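Local coordinates for separin (Saccharomyces cerevisiae, PDB 5U1T), which cleaves the Scc1 subunit of cohesin at the onset of anaphase as a caspase-like cysteine protease that securin holds inactive until then, at residues 83-87 against 88-92. Residues are numbered along the deposited sequence; the frame is centred on the assembly and turned at random.
Sequences VKLIN and NNALG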
loop_
_atom_site.group_PDB
_atom_site.type_symbol
_atom_site.label_atom_id
_atom_site.label_comp_id
_atom_site.label_asym_id
_atom_site.label_seq_id
_atom_site.Cartn_x
_atom_site.Cartn_y
_atom_site.Cartn_z
ATOM N N VAL A 83 -50.735 40.045 -20.503
ATOM C CA VAL A 83 -51.731 41.087 -20.206
ATOM C C VAL A 83 -51.692 42.205 -21.256
ATOM O O VAL A 83 -52.750 42.728 -21.639
ATOM C CB VAL A 83 -51.561 41.703 -18.780
ATOM C CG1 VAL A 83 -51.784 40.654 -17.709
ATOM C CG2 VAL A 83 -50.197 42.293 -18.617
ATOM N N LYS A 84 -50.492 42.541 -21.739
ATOM C CA LYS A 84 -50.348 43.542 -22.789
ATOM C C LYS A 84 -51.054 43.095 -24.060
ATOM O O LYS A 84 -51.602 43.915 -24.785
ATOM C CB LYS A 84 -48.883 43.841 -23.078
ATOM C CG LYS A 84 -48.206 44.529 -21.925
ATOM C CD LYS A 84 -47.155 45.531 -22.358
ATOM C CE LYS A 84 -46.199 45.822 -21.203
ATOM N NZ LYS A 84 -45.401 47.084 -21.403
ATOM N N LEU A 85 -51.044 41.793 -24.318
ATOM C CA LEU A 85 -51.815 41.214 -25.410
ATOM C C LEU A 85 -53.305 41.351 -25.156
ATOM O O LEU A 85 -54.065 41.673 -26.062
ATOM C CB LEU A 85 -51.459 39.736 -25.599
ATOM C CG LEU A 85 -50.081 39.482 -26.206
ATOM C CD1 LEU A 85 -49.693 38.021 -26.108
ATOM C CD2 LEU A 85 -50.056 39.959 -27.632
ATOM N N ILE A 86 -53.721 41.067 -23.929
ATOM C CA ILE A 86 -55.127 41.171 -23.556
ATOM C C ILE A 86 -55.638 42.601 -23.732
ATOM O O ILE A 86 -56.680 42.806 -24.344
ATOM C CB ILE A 86 -55.367 40.699 -22.104
ATOM C CG1 ILE A 86 -55.057 39.206 -21.992
ATOM C CG2 ILE A 86 -56.795 40.974 -21.666
ATOM C CD1 ILE A 86 -55.177 38.638 -20.595
ATOM N N ASN A 87 -54.897 43.587 -23.230
ATOM C CA ASN A 87 -55.333 44.974 -23.339
ATOM C C ASN A 87 -55.389 45.436 -24.780
ATOM O O ASN A 87 -56.188 46.300 -25.116
ATOM C CB ASN A 87 -54.426 45.906 -22.547
ATOM C CG ASN A 87 -54.421 45.603 -21.053
ATOM O OD1 ASN A 87 -55.393 45.067 -20.516
ATOM N ND2 ASN A 87 -53.325 45.958 -20.374
ATOM N N ASN A 88 -54.567 44.873 -25.650
ATOM C CA ASN A 88 -54.628 45.267 -27.050
ATOM C C ASN A 88 -55.517 44.351 -27.860
ATOM O O ASN A 88 -55.503 44.378 -29.088
ATOM C CB ASN A 88 -53.235 45.316 -27.651
ATOM C CG ASN A 88 -52.472 46.543 -27.221
ATOM O OD1 ASN A 88 -53.023 47.638 -27.183
ATOM N ND2 ASN A 88 -51.202 46.369 -26.882
ATOM N N ASN A 89 -56.282 43.538 -27.146
ATOM C CA ASN A 89 -57.318 42.687 -27.725
ATOM C C ASN A 89 -56.820 41.586 -28.659
ATOM O O ASN A 89 -57.529 41.181 -29.598
ATOM C CB ASN A 89 -58.338 43.539 -28.464
ATOM C CG ASN A 89 -59.733 43.175 -28.093
ATOM O OD1 ASN A 89 -60.126 43.327 -26.933
ATOM N ND2 ASN A 89 -60.504 42.673 -29.067
ATOM N N ALA A 90 -55.609 41.104 -28.376
ATOM C CA ALA A 90 -55.031 39.951 -29.042
ATOM C C ALA A 90 -55.321 38.723 -28.201
ATOM O O ALA A 90 -54.420 38.103 -27.662
ATOM C CB ALA A 90 -53.543 40.144 -29.225
ATOM N N LEU A 91 -56.585 38.458 -27.992
ATOM C CA LEU A 91 -57.008 37.378 -27.148
ATOM C C LEU A 91 -56.639 36.026 -27.634
ATOM O O LEU A 91 -56.511 35.124 -26.850
ATOM C CB LEU A 91 -58.500 37.454 -26.935
ATOM C CG LEU A 91 -58.926 38.812 -26.417
ATOM C CD1 LEU A 91 -60.427 38.865 -26.323
ATOM C CD2 LEU A 91 -58.305 39.049 -25.065
ATOM N N GLY A 92 -56.482 35.870 -28.930
ATOM C CA GLY A 92 -56.109 34.588 -29.460
ATOM C C GLY A 92 -54.665 34.330 -29.130
ATOM O O GLY A 92 -54.281 33.263 -28.741
#
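Leu85 and Ala90 meet at a Schellman motif that ends helix 69-87 and turns the chain into helix 91-103. Its signature is a pair of backbone bonds: Ala90 N donates to Leu85 O over 2.8 Å, bent modestly at the hydrogen (156°), and inside that closure Asn89 N reaches Ile86 O at 2.9 Å, the donor standing well above the carbonyl plane. Asn89, the C-prime residue, makes the reversal possible with its positive phi of 65°. One residue earlier, Asn88 N keeps an i to i-4 bond to Lys84 O at 3.2 Å, and its second approach to Leu85 O is weak; the carbonyls of Lys84, Leu85 and Ile86 each accept an amide of the turn. Leu85 can be followed outward along its side chain. Its CB lies 4.0 Å from Ala90 O; the first torsion (chi1 -72°) sets CG opposite the carbonyl carbon, beside the backbone N, and from this branch point CD2 touches Ala90 CB at 3.8 Å. Ala90 CB also lies 3.6 Å from Leu85 O, the acceptor of Ala90's own amide, which gives the polar closure an apolar flank. Ala90, which closes the motif, also serves as N-cap of helix 91-103. A second apolar touch joins Ile86 to Leu91, whose side chains cross at about a right angle: CG2 of Ile86 comes within 4.2 Å of Leu91 CD2. The motif thus forms a tight helix-to-helix corner, away from the probable catalytic cysteine. Leu85 continues onto Leu93, Ala94 and Glu97 of helix 91-103, its side chain lying between the two helices, while Ile86 packs on Ile139 and Leu91 on Lys142 of helix 129-142, and Ile86 and Asn87 also touch apolar side chains of the other protein in the assembly.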